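Local coordinates for replicative DNA helicase (Nostoc punctiforme, PDB 4O1R), which contains an intein, a protein-splicing element that probably cuts itself out of the helicase precursor and joins the two flanking sequences, at residues A[10-15]-A[32-37]; A[64-69]-A[107-112]; A[68-73]-A[133-138]; A[78-83]-A[94-99]. One frame throughout, in Å; residues are numbered along the deposited sequence. Where two conformers were deposited one is given.

Contact 1: A[10-15]-A[32-37]; sequences LVTLVD and AVWALN. With NA (sodium ion), chain C.
With chi1 at 168°, Val14 carries its CG2 branch beside its own backbone N, while Trp34 CG lies beside its backbone N (chi1 -69°), which turns the indole to Val14. The result is a CH-pi contact: Val14 CG2 sits over one face of the indole, 3.9 Å from the centroid of the five-membered Trp34 ring, and CG1 reaches along toward CZ2 of the six-membered ring. The same CG2 also packs on Ala32 CB and rests against the Val33 carbonyl. Thr12 approaches the indole differently, bringing CB up to the ring edge at CD1.

The backbones are joined by a single direct hydrogen bond, from Val14 N to Ala32 O at 3.1 Å, nearly straight at the hydrogen (165°). A CA-H...O contact between Val33 CA and Thr12 O at 3.4 Å adds to it. Water completes the seam: one molecule takes the indole N-H, lying 3.0 Å from Trp34 NE1 in the ring plane, and donates to Val14 O. A second water on Val14 O belongs to the shell of a sodium ion, which Asp15 O binds at 2.4 Å. Deeper in, Val11 and Val33 meet through their CG1 methyls, although Val11 has two deposited conformers and the closeness of that pair is doubtful.

Lys45 packs on both Val14 and Trp34 from the neighbouring strand 42-55. Here strand 10-12, which pairs with 19-21, and the loop after it run crosswise to strand 31-37 of the large curled antiparallel sheet, as befits the all-beta Hint fold of inteins.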
# COMPACT_ATOMS: atom_id res chain seq x y z
N LEU A 10 -4.46 -6.89 -0.99
CA LEU A 10 -3.86 -7.98 -0.23
C LEU A 10 -2.68 -7.53 0.60
O LEU A 10 -1.76 -6.88 0.10
CB LEU A 10 -3.38 -9.07 -1.19
CG LEU A 10 -4.45 -9.77 -2.00
CD1 LEU A 10 -3.83 -10.72 -3.00
CD2 LEU A 10 -5.41 -10.51 -1.09
N VAL A 11 -2.70 -7.88 1.88
CA VAL A 11 -1.54 -7.69 2.74
C VAL A 11 -1.01 -9.06 3.16
O VAL A 11 -1.78 -10.01 3.29
CB VAL A 11 -2.04 -6.91 3.99
CG1 VAL A 11 -0.90 -6.51 4.87
CG2 VAL A 11 -2.87 -5.67 3.57
N THR A 12 0.29 -9.16 3.37
CA THR A 12 0.90 -10.44 3.74
C THR A 12 1.15 -10.54 5.23
O THR A 12 1.87 -9.71 5.79
CB THR A 12 2.23 -10.68 2.99
OG1 THR A 12 1.96 -10.63 1.59
CG2 THR A 12 2.84 -12.04 3.35
N LEU A 13 0.56 -11.54 5.86
CA LEU A 13 0.85 -11.85 7.26
C LEU A 13 2.22 -12.50 7.29
O LEU A 13 2.46 -13.51 6.62
CB LEU A 13 -0.23 -12.76 7.86
CG LEU A 13 -1.66 -12.20 7.78
CD1 LEU A 13 -2.64 -13.23 8.33
CD2 LEU A 13 -1.81 -10.88 8.50
N VAL A 14 3.15 -11.92 8.05
CA VAL A 14 4.56 -12.30 7.94
C VAL A 14 4.84 -13.79 8.19
O VAL A 14 5.51 -14.43 7.38
CB VAL A 14 5.46 -11.40 8.83
CG1 VAL A 14 6.86 -11.98 8.94
CG2 VAL A 14 5.52 -9.98 8.30
N ASP A 15 4.32 -14.33 9.28
CA ASP A 15 4.72 -15.69 9.64
C ASP A 15 4.14 -16.74 8.72
O ASP A 15 4.86 -17.64 8.25
CB ASP A 15 4.39 -16.01 11.09
CG ASP A 15 5.39 -15.42 12.06
OD1 ASP A 15 6.45 -14.92 11.61
OD2 ASP A 15 5.12 -15.48 13.27
N ALA A 32 1.82 -8.89 12.43
CA ALA A 32 2.86 -8.31 11.58
C ALA A 32 2.60 -8.45 10.09
O ALA A 32 2.14 -9.50 9.61
CB ALA A 32 4.21 -8.90 11.93
N VAL A 33 2.91 -7.37 9.38
CA VAL A 33 2.91 -7.31 7.92
C VAL A 33 4.29 -6.82 7.47
O VAL A 33 5.16 -6.55 8.31
CB VAL A 33 1.76 -6.41 7.39
CG1 VAL A 33 0.41 -6.92 7.91
CG2 VAL A 33 1.96 -4.95 7.79
N TRP A 34 4.50 -6.71 6.16
CA TRP A 34 5.75 -6.13 5.66
C TRP A 34 5.63 -4.63 5.47
O TRP A 34 4.58 -4.13 5.07
CB TRP A 34 6.18 -6.79 4.35
CG TRP A 34 6.61 -8.19 4.56
CD1 TRP A 34 5.90 -9.32 4.25
CD2 TRP A 34 7.82 -8.63 5.17
NE1 TRP A 34 6.61 -10.43 4.61
CE2 TRP A 34 7.79 -10.04 5.18
CE3 TRP A 34 8.94 -7.97 5.70
CZ2 TRP A 34 8.84 -10.80 5.71
CZ3 TRP A 34 9.98 -8.73 6.22
CH2 TRP A 34 9.92 -10.13 6.22
N ALA A 35 6.71 -3.92 5.78
CA ALA A 35 6.77 -2.47 5.62
C ALA A 35 8.18 -2.05 5.25
O ALA A 35 9.15 -2.78 5.46
CB ALA A 35 6.35 -1.77 6.91
N LEU A 36 8.30 -0.85 4.73
CA LEU A 36 9.59 -0.33 4.35
C LEU A 36 10.23 0.45 5.50
O LEU A 36 9.61 1.35 6.07
CB LEU A 36 9.43 0.59 3.13
CG LEU A 36 10.71 1.28 2.64
CD1 LEU A 36 11.68 0.30 2.01
CD2 LEU A 36 10.32 2.37 1.66
N ASN A 37 11.46 0.10 5.83
CA ASN A 37 12.30 0.97 6.65
C ASN A 37 13.00 1.95 5.71
O ASN A 37 13.87 1.55 4.96
CB ASN A 37 13.30 0.15 7.47
CG ASN A 37 14.19 1.01 8.34
OD1 ASN A 37 14.39 2.20 8.06
ND2 ASN A 37 14.72 0.42 9.41
NA NA C . 6.37 -18.96 6.92
O HOH W 1 2.28 -6.78 3.68
O HOH W 2 6.25 -13.37 4.66
O HOH W 3 6.77 -16.83 5.86
O HOH W 4 8.05 -20.20 5.72
O HOH W 5 4.95 -19.79 5.13
O HOH W 6 7.83 -18.53 8.87

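Contact 2: A[64-69]-A[107-112]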
# COMPACT_ATOMS: atom_id res chain seq x y z
N THR A 64 1.41 -0.58 -12.62
CA THR A 64 2.82 -0.36 -12.92
C THR A 64 3.25 -1.19 -14.13
O THR A 64 2.55 -2.11 -14.57
CB THR A 64 3.73 -0.69 -11.71
OG1 THR A 64 3.81 -2.11 -11.54
CG2 THR A 64 3.22 -0.03 -10.42
N ARG A 65 4.45 -0.89 -14.64
CA ARG A 65 5.00 -1.55 -15.82
C ARG A 65 5.19 -3.06 -15.63
O ARG A 65 4.98 -3.82 -16.58
CB ARG A 65 6.31 -0.86 -16.23
CG ARG A 65 6.98 -1.39 -17.50
CD ARG A 65 8.18 -0.50 -17.91
NE ARG A 65 9.17 -0.35 -16.83
CZ ARG A 65 10.07 0.63 -16.73
NH1 ARG A 65 10.15 1.59 -17.66
NH2 ARG A 65 10.90 0.67 -15.70
N LEU A 66 5.55 -3.49 -14.42
CA LEU A 66 5.70 -4.91 -14.10
C LEU A 66 4.36 -5.61 -13.93
O LEU A 66 4.30 -6.84 -13.79
CB LEU A 66 6.49 -5.10 -12.81
CG LEU A 66 7.99 -4.85 -12.84
CD1 LEU A 66 8.52 -5.20 -11.51
CD2 LEU A 66 8.71 -5.68 -13.87
N GLY A 67 3.29 -4.82 -13.91
CA GLY A 67 1.93 -5.35 -13.84
C GLY A 67 1.30 -5.33 -12.47
O GLY A 67 0.20 -5.86 -12.29
N ARG A 68 1.95 -4.70 -11.50
CA ARG A 68 1.35 -4.57 -10.17
C ARG A 68 0.21 -3.56 -10.23
O ARG A 68 0.24 -2.64 -11.05
CB ARG A 68 2.40 -4.19 -9.15
CG ARG A 68 3.56 -5.18 -9.24
CD ARG A 68 4.16 -5.52 -7.94
NE ARG A 68 5.35 -6.33 -8.16
CZ ARG A 68 6.37 -6.39 -7.32
NH1 ARG A 68 6.36 -5.68 -6.18
NH2 ARG A 68 7.41 -7.16 -7.61
N LYS A 69 -0.81 -3.76 -9.42
CA LYS A 69 -2.03 -2.98 -9.53
C LYS A 69 -2.62 -2.81 -8.15
O LYS A 69 -2.62 -3.75 -7.35
CB LYS A 69 -3.05 -3.73 -10.39
CG LYS A 69 -4.26 -2.93 -10.82
CD LYS A 69 -5.26 -3.82 -11.55
CE LYS A 69 -4.80 -4.17 -12.95
NZ LYS A 69 -5.87 -4.90 -13.68
N TYR A 107 12.59 -1.90 -5.68
CA TYR A 107 12.87 -1.47 -7.04
C TYR A 107 11.90 -0.35 -7.39
O TYR A 107 10.81 -0.25 -6.82
CB TYR A 107 12.89 -2.63 -8.04
CG TYR A 107 11.54 -3.06 -8.46
CD1 TYR A 107 11.00 -2.63 -9.66
CD2 TYR A 107 10.77 -3.88 -7.64
CE1 TYR A 107 9.75 -3.00 -10.03
CE2 TYR A 107 9.52 -4.26 -8.01
CZ TYR A 107 9.01 -3.82 -9.20
OH TYR A 107 7.74 -4.20 -9.57
N TRP A 108 12.30 0.50 -8.32
CA TRP A 108 11.50 1.65 -8.71
C TRP A 108 10.77 1.38 -10.02
O TRP A 108 11.36 1.50 -11.09
CB TRP A 108 12.41 2.86 -8.88
CG TRP A 108 13.09 3.25 -7.60
CD1 TRP A 108 14.35 2.92 -7.22
CD2 TRP A 108 12.52 4.01 -6.52
NE1 TRP A 108 14.62 3.44 -5.97
CE2 TRP A 108 13.51 4.12 -5.52
CE3 TRP A 108 11.28 4.63 -6.31
CZ2 TRP A 108 13.29 4.80 -4.32
CZ3 TRP A 108 11.07 5.32 -5.11
CH2 TRP A 108 12.08 5.40 -4.13
N ASP A 109 9.49 1.02 -9.92
CA ASP A 109 8.73 0.64 -11.10
C ASP A 109 8.00 1.85 -11.68
O ASP A 109 7.58 2.75 -10.95
CB ASP A 109 7.73 -0.47 -10.76
CG ASP A 109 7.30 -1.29 -11.97
OD1 ASP A 109 7.84 -1.10 -13.09
OD2 ASP A 109 6.45 -2.16 -11.77
N GLU A 110 7.82 1.85 -12.98
CA GLU A 110 7.14 2.92 -13.69
C GLU A 110 5.62 2.77 -13.63
O GLU A 110 5.09 1.67 -13.86
CB GLU A 110 7.59 2.87 -15.15
CG GLU A 110 7.07 4.01 -15.98
CD GLU A 110 7.15 3.76 -17.46
OE1 GLU A 110 6.84 2.63 -17.90
OE2 GLU A 110 7.46 4.70 -18.19
N ILE A 111 4.92 3.87 -13.35
CA ILE A 111 3.46 3.90 -13.47
C ILE A 111 3.07 3.95 -14.95
O ILE A 111 3.56 4.83 -15.69
CB ILE A 111 2.87 5.13 -12.77
CG1 ILE A 111 3.15 5.07 -11.27
CG2 ILE A 111 1.35 5.23 -13.03
CD1 ILE A 111 2.94 6.39 -10.56
N VAL A 112 2.23 3.01 -15.37
CA VAL A 112 1.72 3.01 -16.76
C VAL A 112 0.29 3.51 -16.90
O VAL A 112 -0.11 3.94 -17.99
CB VAL A 112 1.90 1.64 -17.48
CG1 VAL A 112 3.38 1.26 -17.57
CG2 VAL A 112 1.12 0.55 -16.79
O HOH W 7 9.55 -2.30 -14.77
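Asp109 presents OD2 to the turn formed by residues 64-67, and the tight half of the contact gathers around that oxygen. Thr64 OG1 donates to Asp109 OD2 at 2.7 Å, coming from above the carboxylate plane; a chi1 of 74° tucks this hydroxyl between the Thr64 backbone N and carbonyl carbon, facing the acid. Leu66 N reaches Asp109 OD2 at 3.1 Å on the syn lone pair. A further bond to this oxygen from Tyr107 OH is doubtful, because the conformers given for Tyr107 and Leu66 overlap. The turn is a type I beta turn, closed by Gly67 N on Thr64 O. Beside it, Arg65 N donates to Glu110 O at 2.8 Å, next to the antiparallel non-hydrogen-bonded pair Thr64-Ile111.

The outer side is looser. Arg65, bent at chi3, lays one face of its guanidinium over Glu110, with CB of Glu110 centred beneath it. Arg65 NH1 and Glu110 OE1 form a salt bridge at 3.5 Å, but the oxygen lies well out of the guanidinium plane and no N-H points at it. Instead, Arg65 NE donates in plane to a water 2.9 Å away, which in turn donates to Asp109 OD1 at 2.7 Å. Val112 covers the start of the turn, its CG1 lying 3.7 Å from Arg65 CA. Glu110 OE1 also bonds a glycerol, probably from the crystallisation liquor.

With Thr64 OG1 and Leu66 N donating to OD2 and a water on OD1, Asp109 is probably held as the carboxylate anion, whereas the Arg65-Glu110 attraction is electrostatic and less directional.

Contact 3: A[68-73]-A[133-138]; sequences RKIRAT and FVANNI
Asn136 ND2 donates to Lys69 O at 2.8 Å, somewhat tilted from the planes of both groups; the chi1 of -84° carries the Asn136 amide beside its own backbone N and across to strand 69-72. A second side-chain-to-backbone hydrogen bond ties the start of this strand to the turn at 135-138: Arg68 NH1 donates to Asn137 O at 2.8 Å, with the oxygen at the edge of the guanidinium and the nitrogen in the carbonyl plane, bent to 151° at the hydrogen.

Water makes a third link. A single molecule accepts from Lys69 N at 2.9 Å and donates to Asn136 O at 2.8 Å, bridging the two backbones between the direct bonds.

The apolar contacts are buried beneath this polar row. Ile70 points CD1 at Ala135, 4.0 Å from its CB, while Ile70 CG2 meets Ile138 CD1 at 3.8 Å. The same Ile138 methyl touches Arg68 CB, and Leu5 of strand 5-6 packs on both Ile70 and Ala135.

Residues 135-138 form a type I' beta turn, with Asn136 and Asn137 at positive phi, joining strands 132-135 and 138-141 in a hairpin. Chemically, both amide ends of Asn136 are used, ND2 here and OD1 by Leu10 N, which would fix its flip, and Arg68 NH1 serves two backbone carbonyls, Asn137 O and Pro99 O, and so joins the turn to strand 95-99 through neutral acceptors.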
# COMPACT_ATOMS: atom_id res chain seq x y z
N ARG A 68 1.95 -4.70 -11.50
CA ARG A 68 1.35 -4.57 -10.17
C ARG A 68 0.21 -3.56 -10.23
O ARG A 68 0.24 -2.64 -11.05
CB ARG A 68 2.40 -4.19 -9.15
CG ARG A 68 3.56 -5.18 -9.24
CD ARG A 68 4.16 -5.52 -7.94
NE ARG A 68 5.35 -6.33 -8.16
CZ ARG A 68 6.37 -6.39 -7.32
NH1 ARG A 68 6.36 -5.68 -6.18
NH2 ARG A 68 7.41 -7.16 -7.61
N LYS A 69 -0.81 -3.76 -9.42
CA LYS A 69 -2.03 -2.98 -9.53
C LYS A 69 -2.62 -2.81 -8.15
O LYS A 69 -2.62 -3.75 -7.35
CB LYS A 69 -3.05 -3.73 -10.39
CG LYS A 69 -4.26 -2.93 -10.82
CD LYS A 69 -5.26 -3.82 -11.55
CE LYS A 69 -4.80 -4.17 -12.95
NZ LYS A 69 -5.87 -4.90 -13.68
N ILE A 70 -3.14 -1.62 -7.87
CA ILE A 70 -3.79 -1.36 -6.59
C ILE A 70 -4.88 -0.33 -6.80
O ILE A 70 -4.79 0.49 -7.72
CB ILE A 70 -2.75 -0.90 -5.53
CG1 ILE A 70 -3.32 -0.96 -4.10
CG2 ILE A 70 -2.17 0.48 -5.89
CD1 ILE A 70 -2.24 -0.73 -3.04
N ARG A 71 -5.90 -0.38 -5.95
CA ARG A 71 -6.99 0.60 -5.98
C ARG A 71 -6.98 1.36 -4.67
O ARG A 71 -7.16 0.78 -3.60
CB ARG A 71 -8.34 -0.08 -6.24
CG ARG A 71 -8.35 -0.68 -7.64
CD ARG A 71 -9.57 -1.48 -7.95
NE ARG A 71 -10.74 -0.63 -8.08
CZ ARG A 71 -11.89 -0.82 -7.45
NH1 ARG A 71 -12.02 -1.85 -6.63
NH2 ARG A 71 -12.89 0.02 -7.65
N ALA A 72 -6.75 2.67 -4.77
CA ALA A 72 -6.54 3.52 -3.61
C ALA A 72 -7.25 4.85 -3.75
O ALA A 72 -7.56 5.29 -4.86
CB ALA A 72 -5.03 3.76 -3.39
N THR A 73 -7.51 5.49 -2.63
CA THR A 73 -8.07 6.84 -2.67
C THR A 73 -7.05 7.84 -3.24
O THR A 73 -5.84 7.58 -3.23
CB THR A 73 -8.54 7.29 -1.30
OG1 THR A 73 -7.44 7.27 -0.39
CG2 THR A 73 -9.65 6.39 -0.76
N PHE A 133 3.01 0.25 4.81
CA PHE A 133 2.95 -1.19 4.68
C PHE A 133 2.87 -1.56 3.21
O PHE A 133 2.63 -0.69 2.36
CB PHE A 133 1.79 -1.81 5.48
CG PHE A 133 0.41 -1.32 5.08
CD1 PHE A 133 -0.10 -0.14 5.62
CD2 PHE A 133 -0.39 -2.05 4.19
CE1 PHE A 133 -1.38 0.32 5.27
CE2 PHE A 133 -1.67 -1.60 3.84
CZ PHE A 133 -2.16 -0.42 4.37
N VAL A 134 3.08 -2.84 2.94
CA VAL A 134 2.97 -3.37 1.59
C VAL A 134 1.56 -3.90 1.34
O VAL A 134 1.06 -4.73 2.10
CB VAL A 134 4.01 -4.48 1.33
CG1 VAL A 134 3.84 -5.02 -0.08
CG2 VAL A 134 5.42 -3.97 1.58
N ALA A 135 0.92 -3.41 0.28
CA ALA A 135 -0.40 -3.88 -0.13
C ALA A 135 -0.38 -4.13 -1.63
O ALA A 135 0.12 -3.29 -2.40
CB ALA A 135 -1.46 -2.86 0.23
N ASN A 136 -0.89 -5.29 -2.05
CA ASN A 136 -0.80 -5.68 -3.45
C ASN A 136 0.62 -5.54 -3.98
O ASN A 136 0.85 -5.18 -5.14
CB ASN A 136 -1.80 -4.90 -4.33
CG ASN A 136 -3.18 -5.51 -4.33
OD1 ASN A 136 -3.49 -6.41 -3.55
ND2 ASN A 136 -4.02 -5.03 -5.23
N ASN A 137 1.58 -5.83 -3.11
CA ASN A 137 3.00 -5.80 -3.48
C ASN A 137 3.47 -4.41 -3.93
O ASN A 137 4.40 -4.30 -4.73
CB ASN A 137 3.32 -6.85 -4.57
CG ASN A 137 3.11 -8.26 -4.11
OD1 ASN A 137 3.51 -8.64 -3.01
ND2 ASN A 137 2.49 -9.07 -4.97
N ILE A 138 2.85 -3.38 -3.37
CA ILE A 138 3.25 -1.97 -3.56
C ILE A 138 3.35 -1.32 -2.17
O ILE A 138 2.53 -1.59 -1.30
CB ILE A 138 2.24 -1.21 -4.45
CG1 ILE A 138 2.16 -1.87 -5.84
CG2 ILE A 138 2.61 0.29 -4.59
CD1 ILE A 138 1.04 -1.34 -6.73
O HOH W 8 -0.19 -5.98 -7.58

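Contact 4: A[78-83]-A[94-99]; sequences FLTING and EHLALP. Unlike the reference sequence in segment 94-99: Ala97 (reference Cys). With NA (sodium ion), chain D.
Leu79 O accepts the one direct backbone hydrogen bond between these strands, from Ala97 N at 2.9 Å. Leu96 CA also turns its hydrogen to Leu79 O, at 3.2 Å. On one side of this junction Leu79 CD2 packs 4.0 Å from the CB of Ala97, an alanine where the reference has cysteine. On the other, Leu96 spreads its two methyls: CD2 lies 3.7 Å from Phe78 CB, and CD1 comes up to the same side chain near the root of the ring. CD2 also meets the Thr80 methyl, which also lies against Glu94 OE2 and His95 O.

Waters extend the join in both directions. One accepts from Leu79 N and donates to Ala97 O; another accepts from Ile81 N and donates to His95 O at 2.7 Å.

The strands cross at 113°, so this is a crossing between two antiparallel sheets of the Hint fold: 78-80 belongs to the four-stranded one, 95-99 to the larger curled one. Trp108 of strand 106-126 backs Ala97, while Ile138 and Val140 touch Phe78.

Behind Thr80 a type I turn leads into strand 83-86. Thr80 OG1, held between its own backbone N and carbonyl carbon (chi1 75°) and so facing into the turn, donates to Gly83 O at 2.8 Å on a lone pair and accepts from Asn82 N, an ST turn; Thr80 N bonds the same carbonyl. Farther out, Glu94 OE2 forms a salt bridge with Lys85. Within the turn, Ile81 O coordinates a sodium ion. One of the waters completing the ion's shell donates to Asn82 OD1.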
# COMPACT_ATOMS: atom_id res chain seq x y z
N PHE A 78 2.16 7.21 -1.99
CA PHE A 78 3.09 6.21 -2.52
C PHE A 78 4.48 6.84 -2.54
O PHE A 78 4.60 8.07 -2.52
CB PHE A 78 2.67 5.82 -3.93
CG PHE A 78 1.34 5.11 -3.97
CD1 PHE A 78 0.16 5.84 -3.94
CD2 PHE A 78 1.27 3.73 -3.99
CE1 PHE A 78 -1.07 5.19 -3.94
CE2 PHE A 78 0.04 3.08 -4.00
CZ PHE A 78 -1.13 3.82 -3.97
N LEU A 79 5.52 6.02 -2.57
CA LEU A 79 6.87 6.56 -2.45
C LEU A 79 7.54 6.73 -3.80
O LEU A 79 7.70 5.76 -4.56
CB LEU A 79 7.73 5.66 -1.56
CG LEU A 79 9.17 6.15 -1.32
CD1 LEU A 79 9.20 7.53 -0.68
CD2 LEU A 79 9.94 5.15 -0.48
N THR A 80 7.93 7.96 -4.12
CA THR A 80 8.73 8.23 -5.31
C THR A 80 10.17 8.54 -4.90
O THR A 80 10.46 8.69 -3.71
CB THR A 80 8.20 9.45 -6.10
OG1 THR A 80 8.56 10.67 -5.43
CG2 THR A 80 6.68 9.36 -6.31
N ILE A 81 11.07 8.67 -5.88
CA ILE A 81 12.47 8.99 -5.61
C ILE A 81 12.62 10.40 -5.03
O ILE A 81 13.67 10.74 -4.48
CB ILE A 81 13.32 8.82 -6.91
CG1 ILE A 81 14.82 8.66 -6.61
CG2 ILE A 81 13.09 9.98 -7.89
CD1 ILE A 81 15.14 7.40 -5.91
N ASN A 82 11.57 11.20 -5.16
CA ASN A 82 11.54 12.55 -4.60
C ASN A 82 10.55 12.68 -3.43
O ASN A 82 10.12 13.79 -3.11
CB ASN A 82 11.34 13.60 -5.69
CG ASN A 82 12.61 13.85 -6.47
OD1 ASN A 82 13.65 14.12 -5.88
ND2 ASN A 82 12.56 13.71 -7.79
N GLY A 83 10.25 11.56 -2.78
CA GLY A 83 9.44 11.59 -1.56
C GLY A 83 8.05 10.99 -1.73
O GLY A 83 7.64 10.57 -2.82
N GLU A 94 5.91 8.28 -13.88
CA GLU A 94 6.56 8.46 -12.59
C GLU A 94 6.82 7.10 -11.95
O GLU A 94 6.05 6.16 -12.14
CB GLU A 94 5.69 9.35 -11.69
CG GLU A 94 6.41 9.88 -10.47
CD GLU A 94 5.82 11.17 -9.97
OE1 GLU A 94 4.81 11.65 -10.53
OE2 GLU A 94 6.41 11.74 -9.04
N HIS A 95 7.91 6.97 -11.20
CA HIS A 95 8.28 5.69 -10.60
C HIS A 95 7.92 5.62 -9.12
O HIS A 95 8.00 6.62 -8.40
CB HIS A 95 9.78 5.44 -10.78
CG HIS A 95 10.19 5.17 -12.20
ND1 HIS A 95 10.09 6.09 -13.22
CD2 HIS A 95 10.78 4.07 -12.74
CE1 HIS A 95 10.56 5.56 -14.34
NE2 HIS A 95 10.99 4.34 -14.07
N LEU A 96 7.55 4.41 -8.68
CA LEU A 96 7.19 4.15 -7.28
C LEU A 96 8.03 3.02 -6.72
O LEU A 96 8.44 2.11 -7.46
CB LEU A 96 5.72 3.72 -7.17
CG LEU A 96 4.65 4.64 -7.71
CD1 LEU A 96 3.31 3.98 -7.43
CD2 LEU A 96 4.77 5.99 -7.02
N ALA A 97 8.25 3.06 -5.41
CA ALA A 97 8.98 2.00 -4.72
C ALA A 97 8.10 0.78 -4.51
O ALA A 97 6.99 0.89 -3.96
CB ALA A 97 9.48 2.50 -3.38
N LEU A 98 8.62 -0.36 -4.93
CA LEU A 98 7.92 -1.64 -4.79
C LEU A 98 8.91 -2.67 -4.29
O LEU A 98 10.09 -2.59 -4.63
CB LEU A 98 7.38 -2.09 -6.17
CG LEU A 98 6.00 -1.65 -6.67
CD1 LEU A 98 5.85 -0.16 -6.80
CD2 LEU A 98 5.71 -2.28 -8.01
N PRO A 99 8.45 -3.65 -3.49
CA PRO A 99 9.36 -4.74 -3.10
C PRO A 99 9.76 -5.60 -4.28
O PRO A 99 8.95 -5.84 -5.19
CB PRO A 99 8.52 -5.58 -2.12
CG PRO A 99 7.33 -4.85 -1.83
CD PRO A 99 7.13 -3.77 -2.85
NA NA D . 15.67 11.39 -3.44
O HOH W 9 5.32 3.17 -3.34
O HOH W 10 10.33 8.00 -8.49
O HOH W 11 15.81 12.83 -5.14
O HOH W 12 17.56 10.31 -4.60
O HOH W 13 15.46 9.19 -2.45
O HOH W 14 14.84 12.93 -2.22

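Overall arrangement
Contact 3 lies nearest the middle of the chain, about 4 Å from its centre, and links the others. Arg68 belongs to both contacts 2 and 3, and its NH1 bonds Pro99 O of contact 4 at 2.8 Å. Toward contact 1, Val134 N bonds Trp34 O at 2.9 Å. Contacts 2 and 4 have centres about 10 Å apart and lie on the neighbouring strands 106-126 and 95-99, where Tyr107 N bonds Leu98 O. Contact 1 stands farther off, about 20 Å from contact 2 between centres, but Leu36 CD2 touches Leu79 CD2 of contact 4 at 3.5 Å. Separate sodium ions sit at the outer ends of contacts 1 and 4.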